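PTS system, IIA component (Enterococcus faecalis, PDB 3BED) probably serves as the IIA phosphoryl-carrier subunit of a mannose/sorbose-type sugar phosphotransferase system. Local coordinates at residues A[22-25]-A[26-30]; A[43-46]-A[47-51]; A[76-79]-A[80-83]; A[100-103]-A[104-107]. All blocks are in the same frame, centred on the assembly; numbering follows the deposited sequence. Where two conformers were deposited one is given.

All four contacts are local, each within one helix packed about the four parallel strands of this chain. Contacts 1 and 4 lie near each other. Their helices, 16-28 and 97-105, touch through Thr24, Ile27 and Val28 against Ala100, Ile101 and Val105. Contacts 2 and 3 form a second pair, with Leu45 and Gln49 against Val78 and Met81; the centres of contacts 1 and 3 are about 26 Å apart. Contact 2 is a surface contact at a helix start and has a salt bridge and bridging waters. The other three are partly buried, lie toward the C-terminal ends of their helices, and rely on backbone bonds and apolar carbons. Contacts 1, 3 and 4 also meet the second subunit.

Contact 1. Residues A[22-25]-A[26-30]; sequences ASTQ and MIVGE
Ala22 O accepts the backbone N-H of Met26 at 3.2 Å, so the final turns of helix 16-28 begin with an ordinary i to i+4 bond. The CG of Met26 lies 3.5 Å from the same Ala22 O. Its chain then bends at both chi2 and chi3 and leads away from the helix. At Ser23, the side chain of Ile27 packs on the carbonyl: Ile27 CG1 is 3.4 Å from Ser23 O, with CD1 nearby. The hydroxyl of Ser23 is engaged elsewhere, with Glu19 O and with His13 O of the second subunit. Thr24 O is gripped twice. Val28 N reaches it at 2.9 Å, nearly in line with the carbonyl. Ile27 N comes from above the carbonyl plane, 65° out of it. Beside this oxygen the methyl groups Thr24 CG2 and Val28 CG2 run side by side, 3.9 Å apart. The Thr24 methyl is opposite the backbone N across CA-CB, and OG1 is turned back to bond Thr20 O. Gln25 closes the segment. Its carbonyl oxygen takes the N-H of Gly29 at 2.8 Å, with the donor above the carbonyl plane. Its side chain extends, and NE2 bonds Ala32 O in the turn beyond. Gly29 has positive phi (106°), a backbone shape that suits glycine. Helix 16-28 belongs to the beta-alpha-beta unit between strands 7-13 and 35-39. The bonding implies an alpha-helical end with one added i+3 bond, from Ile27 N, stopped by the positive phi of Gly29.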
loop_
_atom_site.group_PDB
_atom_site.type_symbol
_atom_site.label_atom_id
_atom_site.label_comp_id
_atom_site.label_asym_id
_atom_site.label_seq_id
_atom_site.Cartn_x
_atom_site.Cartn_y
_atom_site.Cartn_z
ATOM N N ALA A 22 -3.195 -9.678 5.395
ATOM C CA ALA A 22 -3.478 -9.868 6.843
ATOM C C ALA A 22 -4.282 -8.703 7.388
ATOM O O ALA A 22 -5.281 -8.904 8.066
ATOM C CB ALA A 22 -2.187 -10.034 7.617
ATOM N N SER A 23 -3.875 -7.498 7.042
ATOM C CA SER A 23 -4.600 -6.289 7.464
ATOM C C SER A 23 -6.031 -6.254 6.895
ATOM O O SER A 23 -6.989 -5.863 7.564
ATOM C CB SER A 23 -3.814 -5.049 7.050
ATOM O OG SER A 23 -2.579 -4.990 7.771
ATOM N N THR A 24 -6.169 -6.626 5.622
ATOM C CA THR A 24 -7.488 -6.702 4.977
ATOM C C THR A 24 -8.392 -7.662 5.731
ATOM O O THR A 24 -9.553 -7.382 5.939
ATOM C CB THR A 24 -7.346 -7.193 3.500
ATOM O OG1 THR A 24 -6.557 -6.249 2.774
ATOM C CG2 THR A 24 -8.698 -7.326 2.829
ATOM N N GLN A 25 -7.851 -8.828 6.100
ATOM C CA GLN A 25 -8.718 -9.807 6.763
ATOM C C GLN A 25 -9.200 -9.249 8.121
ATOM O O GLN A 25 -10.320 -9.510 8.555
ATOM C CB GLN A 25 -7.947 -11.139 6.932
ATOM C CG GLN A 25 -7.828 -11.899 5.602
ATOM C CD GLN A 25 -6.719 -12.932 5.616
ATOM O OE1 GLN A 25 -5.833 -12.901 6.479
ATOM N NE2 GLN A 25 -6.774 -13.867 4.677
HETATM N N MSE A 26 -8.366 -8.434 8.750
HETATM C CA MSE A 26 -8.731 -7.851 10.042
HETATM C C MSE A 26 -9.749 -6.714 9.967
HETATM O O MSE A 26 -10.287 -6.273 10.998
HETATM C CB MSE A 26 -7.485 -7.439 10.816
HETATM C CG MSE A 26 -6.646 -8.646 11.316
HETATM SE SE MSE A 26 -7.496 -9.480 12.866
HETATM C CE MSE A 26 -7.098 -8.070 14.171
ATOM N N ILE A 27 -10.033 -6.269 8.746
ATOM C CA ILE A 27 -10.970 -5.196 8.480
ATOM C C ILE A 27 -12.275 -5.769 7.930
ATOM O O ILE A 27 -13.346 -5.361 8.346
ATOM C CB ILE A 27 -10.366 -4.138 7.506
ATOM C CG1 ILE A 27 -9.224 -3.393 8.221
ATOM C CG2 ILE A 27 -11.453 -3.121 6.993
ATOM C CD1 ILE A 27 -8.368 -2.590 7.295
ATOM N N VAL A 28 -12.160 -6.700 6.974
ATOM C CA VAL A 28 -13.360 -7.251 6.290
ATOM C C VAL A 28 -13.752 -8.643 6.762
ATOM O O VAL A 28 -14.878 -9.078 6.519
ATOM C CB VAL A 28 -13.244 -7.217 4.721
ATOM C CG1 VAL A 28 -12.909 -5.801 4.199
ATOM C CG2 VAL A 28 -12.259 -8.246 4.189
ATOM N N GLY A 29 -12.851 -9.325 7.454
ATOM C CA GLY A 29 -13.156 -10.643 7.911
ATOM C C GLY A 29 -12.493 -11.773 7.195
ATOM O O GLY A 29 -11.787 -11.581 6.183
ATOM N N GLU A 30 -12.765 -12.969 7.704
ATOM C CA GLU A 30 -12.034 -14.144 7.297
ATOM C C GLU A 30 -12.295 -14.498 5.844
ATOM O O GLU A 30 -11.526 -15.255 5.260
ATOM C CB GLU A 30 -12.387 -15.324 8.230
ATOM C CG GLU A 30 -13.857 -15.577 8.190
ATOM C CD GLU A 30 -14.327 -16.720 9.039
ATOM O OE1 GLU A 30 -13.520 -17.304 9.815
ATOM O OE2 GLU A 30 -15.529 -17.041 8.889
#

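Contact 2. Residues A[43-46]-A[47-51]; sequences DGLS and GTQAK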
loop_
_atom_site.group_PDB
_atom_site.type_symbol
_atom_site.label_atom_id
_atom_site.label_comp_id
_atom_site.label_asym_id
_atom_site.label_seq_id
_atom_site.Cartn_x
_atom_site.Cartn_y
_atom_site.Cartn_z
ATOM N N ASP A 43 15.183 -14.023 -4.620
ATOM C CA ASP A 43 14.377 -14.608 -5.681
ATOM C C ASP A 43 14.796 -14.218 -7.079
ATOM O O ASP A 43 14.944 -15.082 -7.933
ATOM C CB ASP A 43 12.902 -14.297 -5.516
ATOM C CG ASP A 43 12.214 -15.239 -4.533
ATOM O OD1 ASP A 43 12.618 -16.432 -4.345
ATOM O OD2 ASP A 43 11.266 -14.780 -3.912
ATOM N N GLY A 44 14.854 -12.921 -7.362
ATOM C CA GLY A 44 15.101 -12.584 -8.787
ATOM C C GLY A 44 14.085 -13.156 -9.784
ATOM O O GLY A 44 13.026 -13.683 -9.380
ATOM N N LEU A 45 14.394 -13.067 -11.071
ATOM C CA LEU A 45 13.360 -13.311 -12.083
ATOM C C LEU A 45 12.821 -14.747 -12.100
ATOM O O LEU A 45 11.602 -14.965 -12.067
ATOM C CB LEU A 45 13.839 -12.892 -13.483
ATOM C CG LEU A 45 12.849 -13.159 -14.621
ATOM C CD1 LEU A 45 11.529 -12.323 -14.514
ATOM C CD2 LEU A 45 13.486 -13.028 -16.065
ATOM N N SER A 46 13.713 -15.718 -12.149
ATOM C CA SER A 46 13.280 -17.096 -12.288
ATOM C C SER A 46 12.502 -17.541 -11.057
ATOM O O SER A 46 11.482 -18.227 -11.185
ATOM C CB SER A 46 14.481 -18.022 -12.548
ATOM O OG SER A 46 14.949 -17.878 -13.893
ATOM N N GLY A 47 12.946 -17.129 -9.871
ATOM C CA GLY A 47 12.262 -17.581 -8.633
ATOM C C GLY A 47 10.896 -16.942 -8.494
ATOM O O GLY A 47 9.965 -17.567 -7.978
ATOM N N THR A 48 10.777 -15.686 -8.926
ATOM C CA THR A 48 9.515 -14.982 -8.889
ATOM C C THR A 48 8.553 -15.601 -9.902
ATOM O O THR A 48 7.382 -15.841 -9.579
ATOM C CB THR A 48 9.732 -13.475 -9.176
ATOM O OG1 THR A 48 10.665 -12.953 -8.212
ATOM C CG2 THR A 48 8.459 -12.739 -8.997
ATOM N N GLN A 49 9.042 -15.842 -11.116
ATOM C CA GLN A 49 8.234 -16.515 -12.137
ATOM C C GLN A 49 7.725 -17.856 -11.644
ATOM O O GLN A 49 6.571 -18.210 -11.889
ATOM C CB GLN A 49 9.078 -16.752 -13.391
ATOM C CG GLN A 49 9.315 -15.505 -14.241
ATOM C CD GLN A 49 10.210 -15.805 -15.473
ATOM O OE1 GLN A 49 11.104 -16.627 -15.416
ATOM N NE2 GLN A 49 9.961 -15.110 -16.572
ATOM N N ALA A 50 8.583 -18.593 -10.960
ATOM C CA ALA A 50 8.205 -19.925 -10.518
ATOM C C ALA A 50 7.131 -19.830 -9.426
ATOM O O ALA A 50 6.194 -20.639 -9.391
ATOM C CB ALA A 50 9.423 -20.716 -10.011
ATOM N N LYS A 51 7.241 -18.843 -8.537
ATOM C CA LYS A 51 6.249 -18.704 -7.460
ATOM C C LYS A 51 4.882 -18.369 -8.045
ATOM O O LYS A 51 3.874 -18.952 -7.631
ATOM C CB LYS A 51 6.672 -17.630 -6.471
ATOM C CG LYS A 51 7.795 -18.086 -5.555
ATOM C CD LYS A 51 8.166 -16.946 -4.604
ATOM C CE LYS A 51 9.193 -17.396 -3.582
ATOM N NZ LYS A 51 9.476 -16.348 -2.505
HETATM O O HOH W 1 16.012 -17.360 -9.074
HETATM O O HOH W 2 13.685 -17.045 -16.077
#
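Asp43 and Lys51 form a salt bridge across the first turns of helix 44-59, one of the helices flanking the parallel sheet of this alpha/beta fold. The Lys51 side chain can be followed outward. CB and CG start the chain, which stays extended throughout. CD comes within 3.8 Å of Asp43 OD2. CE lies alongside the carboxylate, 3.4 Å from Asp43 OD2 and slightly farther from OD1. NZ ends the chain at 2.8 Å from Asp43 OD2, on the syn lone pair of that oxygen. The two side chains cross at about a right angle. Both charged ends have second partners: NZ bonds Ser38 O, and OD2 accepts from Thr40 N. The pair thus ties the helix start to the end of strand 35-39.

Gly44 O is gripped twice by Thr48, by N and by OG1. The hydroxyl sits above the carbonyl plane at 2.7 Å. The Thr48 chi1 of -57° puts OG1 beside its own backbone N, so both donors reach one oxygen. Leu45 CG and CD1 pack against CD and NE2 of the Gln49 amide, the side chains crossing at a slant. A water bonded to Asp43 O also makes a weak bond to Gly47 N, and the direct Gly47 N to Asp43 O bond is weak as well. A second water joins Ser46 OG and Gln49 OE1, at 2.7 Å from each.

Contact 3. Residues A[76-79]-A[80-83]; sequences CNVA and MMAM
Backbone bonds come first: Met80 N donates to Cys76 O at 2.9 Å, almost straight, with an angle of 170° at the hydrogen. Met81 N to Asn77 O and Ala82 N to Val78 O continue the pattern in helix 74-82. The bond from Met83 N to Ala79 O, at 3.3 Å, is weak.

Carbon contacts with polar atoms form a second group. The selenomethionine side chain of Met81 curls back over its own helix. Its CG lies 3.3 Å from Asn77 O. The bend at SE (chi3 -111°) brings CE to 3.5 Å from the same Asn77 O. Met80 runs beside the side chain of Asn77, pointing the same way, and its CE comes to 4.2 Å from Asn77 OD1.

Apolar packing is lighter. Met81 CE is 3.9 Å from Asn77 CB and 4.2 Å from Val78 CG2. Val78 and Met81 also meet Leu45 of helix 44-59. Ala79, Ala82 and Met83 lie against strand 89-93, while Cys76, Met80 and Met83 face the second subunit. The chemistry implies a helix whose apolar side chains, on several faces, let it pack against the sheet, helix 44-59 and the other subunit.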
loop_
_atom_site.group_PDB
_atom_site.type_symbol
_atom_site.label_atom_id
_atom_site.label_comp_id
_atom_site.label_asym_id
_atom_site.label_seq_id
_atom_site.Cartn_x
_atom_site.Cartn_y
_atom_site.Cartn_z
ATOM N N CYS A 76 5.573 -7.101 -10.645
ATOM C CA CYS A 76 4.610 -6.678 -11.641
ATOM C C CYS A 76 4.954 -7.190 -13.057
ATOM O O CYS A 76 4.061 -7.681 -13.795
ATOM C CB CYS A 76 4.457 -5.172 -11.599
ATOM S SG CYS A 76 2.992 -4.589 -12.521
ATOM N N ASN A 77 6.237 -7.116 -13.439
ATOM C CA ASN A 77 6.621 -7.619 -14.773
ATOM C C ASN A 77 6.296 -9.111 -14.944
ATOM O O ASN A 77 5.857 -9.569 -15.988
ATOM C CB ASN A 77 8.124 -7.420 -14.991
ATOM C CG ASN A 77 8.523 -5.946 -15.003
ATOM O OD1 ASN A 77 7.698 -5.060 -15.283
ATOM N ND2 ASN A 77 9.810 -5.686 -14.755
ATOM N N VAL A 78 6.520 -9.856 -13.887
ATOM C CA VAL A 78 6.275 -11.296 -13.921
ATOM C C VAL A 78 4.767 -11.579 -14.103
ATOM O O VAL A 78 4.403 -12.449 -14.875
ATOM C CB VAL A 78 6.813 -11.910 -12.670
ATOM C CG1 VAL A 78 6.220 -13.335 -12.395
ATOM C CG2 VAL A 78 8.314 -11.926 -12.739
ATOM N N ALA A 79 3.923 -10.800 -13.412
ATOM C CA ALA A 79 2.460 -10.897 -13.552
ATOM C C ALA A 79 2.079 -10.557 -14.988
ATOM O O ALA A 79 1.324 -11.307 -15.629
ATOM C CB ALA A 79 1.741 -9.961 -12.549
HETATM N N MSE A 80 2.615 -9.447 -15.514
HETATM C CA MSE A 80 2.349 -9.037 -16.888
HETATM C C MSE A 80 2.718 -10.144 -17.893
HETATM O O MSE A 80 1.985 -10.398 -18.857
HETATM C CB MSE A 80 3.141 -7.775 -17.224
HETATM C CG MSE A 80 2.775 -7.229 -18.574
HETATM SE SE MSE A 80 3.802 -5.636 -18.966
HETATM C CE MSE A 80 5.632 -6.342 -18.658
HETATM N N MSE A 81 3.875 -10.783 -17.669
HETATM C CA MSE A 81 4.360 -11.816 -18.600
HETATM C C MSE A 81 3.394 -13.030 -18.576
HETATM O O MSE A 81 3.161 -13.693 -19.585
HETATM C CB MSE A 81 5.772 -12.286 -18.220
HETATM C CG MSE A 81 6.873 -11.271 -18.588
HETATM SE SE MSE A 81 8.638 -12.005 -18.147
HETATM C CE MSE A 81 9.033 -10.798 -16.684
ATOM N N ALA A 82 2.824 -13.313 -17.415
ATOM C CA ALA A 82 1.885 -14.430 -17.276
ATOM C C ALA A 82 0.601 -14.199 -18.076
ATOM O O ALA A 82 -0.070 -15.161 -18.521
ATOM C CB ALA A 82 1.618 -14.695 -15.779
HETATM N N MSE A 83 0.235 -12.942 -18.303
HETATM C CA MSE A 83 -0.942 -12.697 -19.115
HETATM C C MSE A 83 -0.882 -13.270 -20.544
HETATM O O MSE A 83 -1.944 -13.486 -21.168
HETATM C CB MSE A 83 -1.271 -11.212 -19.153
HETATM C CG MSE A 83 -1.677 -10.620 -17.804
HETATM SE SE MSE A 83 -1.893 -8.672 -17.988
HETATM C CE MSE A 83 -3.597 -8.646 -18.777
#

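Contact 4. Residues A[100-103]-A[104-107]; sequences AIEA and AVSP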
loop_
_atom_site.group_PDB
_atom_site.type_symbol
_atom_site.label_atom_id
_atom_site.label_comp_id
_atom_site.label_asym_id
_atom_site.label_seq_id
_atom_site.Cartn_x
_atom_site.Cartn_y
_atom_site.Cartn_z
ATOM N N ALA A 100 -7.253 -3.493 -1.725
ATOM C CA ALA A 100 -7.343 -4.867 -1.236
ATOM C C ALA A 100 -8.674 -5.116 -0.545
ATOM O O ALA A 100 -9.284 -6.188 -0.736
ATOM C CB ALA A 100 -6.190 -5.164 -0.286
ATOM N N ILE A 101 -9.108 -4.158 0.291
ATOM C CA ILE A 101 -10.442 -4.269 0.936
ATOM C C ILE A 101 -11.561 -4.363 -0.094
ATOM O O ILE A 101 -12.443 -5.246 0.015
ATOM C CB ILE A 101 -10.687 -3.042 1.900
ATOM C CG1 ILE A 101 -9.738 -3.222 3.109
ATOM C CG2 ILE A 101 -12.228 -2.808 2.143
ATOM C CD1 ILE A 101 -9.677 -1.821 3.849
ATOM N N GLU A 102 -11.560 -3.444 -1.063
ATOM C CA GLU A 102 -12.616 -3.515 -2.051
ATOM C C GLU A 102 -12.574 -4.789 -2.888
ATOM O O GLU A 102 -13.631 -5.315 -3.247
ATOM C CB GLU A 102 -12.649 -2.258 -2.914
ATOM C CG GLU A 102 -12.951 -0.994 -2.085
ATOM C CD GLU A 102 -14.316 -1.014 -1.390
ATOM O OE1 GLU A 102 -15.244 -1.749 -1.807
ATOM O OE2 GLU A 102 -14.456 -0.264 -0.422
ATOM N N ALA A 103 -11.385 -5.295 -3.211
ATOM C CA ALA A 103 -11.272 -6.532 -3.972
ATOM C C ALA A 103 -11.877 -7.665 -3.172
ATOM O O ALA A 103 -12.557 -8.554 -3.715
ATOM C CB ALA A 103 -9.812 -6.798 -4.270
ATOM N N ALA A 104 -11.635 -7.641 -1.863
ATOM C CA ALA A 104 -12.005 -8.758 -1.001
ATOM C C ALA A 104 -13.506 -8.902 -0.917
ATOM O O ALA A 104 -13.989 -10.007 -0.725
ATOM C CB ALA A 104 -11.451 -8.544 0.365
ATOM N N VAL A 105 -14.236 -7.790 -0.983
ATOM C CA VAL A 105 -15.683 -7.857 -0.794
ATOM C C VAL A 105 -16.486 -7.661 -2.064
ATOM O O VAL A 105 -17.734 -7.786 -2.046
ATOM C CB VAL A 105 -16.169 -6.842 0.260
ATOM C CG1 VAL A 105 -15.447 -7.111 1.595
ATOM C CG2 VAL A 105 -16.015 -5.435 -0.209
ATOM N N SER A 106 -15.801 -7.341 -3.165
ATOM C CA SER A 106 -16.494 -7.023 -4.413
ATOM C C SER A 106 -17.238 -8.228 -4.964
ATOM O O SER A 106 -16.674 -9.319 -5.038
ATOM C CB SER A 106 -15.517 -6.553 -5.474
ATOM O OG SER A 106 -16.224 -6.344 -6.678
ATOM N N PRO A 107 -18.518 -8.034 -5.349
ATOM C CA PRO A 107 -19.184 -9.188 -5.941
ATOM C C PRO A 107 -19.005 -9.231 -7.463
ATOM O O PRO A 107 -19.558 -10.137 -8.115
ATOM C CB PRO A 107 -20.654 -8.965 -5.561
ATOM C CG PRO A 107 -20.818 -7.468 -5.556
ATOM C CD PRO A 107 -19.404 -6.851 -5.308
#
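Glu102 O is approached by two backbone donors at the end of helix 97-105. Ser106 N lies 3.0 Å away and Val105 N 3.4 Å away. Both bonds are weak. Ile101 O also has two donors: an ordinary bond from Val105 N at 3.3 Å, and a weak one from Ala104 N at 3.1 Å. Ala104 N also donates to Ala100 O at 3.0 Å, tilted 28° from the carbonyl plane. The N-H groups are therefore divided between i-3 and i-4 acceptors in this last turn.

Side chains add a few contacts. Val105 CG2 sits 3.6 Å from Ile101 O and also borders on Glu102 O. The Glu102 chain bends at chi2 (-62°), bringing OE1 to 4.1 Å from Val105 CG2. That oxygen has a weak hydrogen bond with Tyr117 OH. Ser106 is the first residue to leave helical geometry. Its CB stays near Glu102 O, while OG bonds Val108 N beyond the turn. Ala103 and Ser106 pack on helix 111-124, whereas Ala100, Ile101 and Val105 face helix 16-28. The arrangement is typical of a helix C-terminus whose last turn narrows toward 3-10 bonding before the chain leaves it, here joining two helices of the alpha/beta fold.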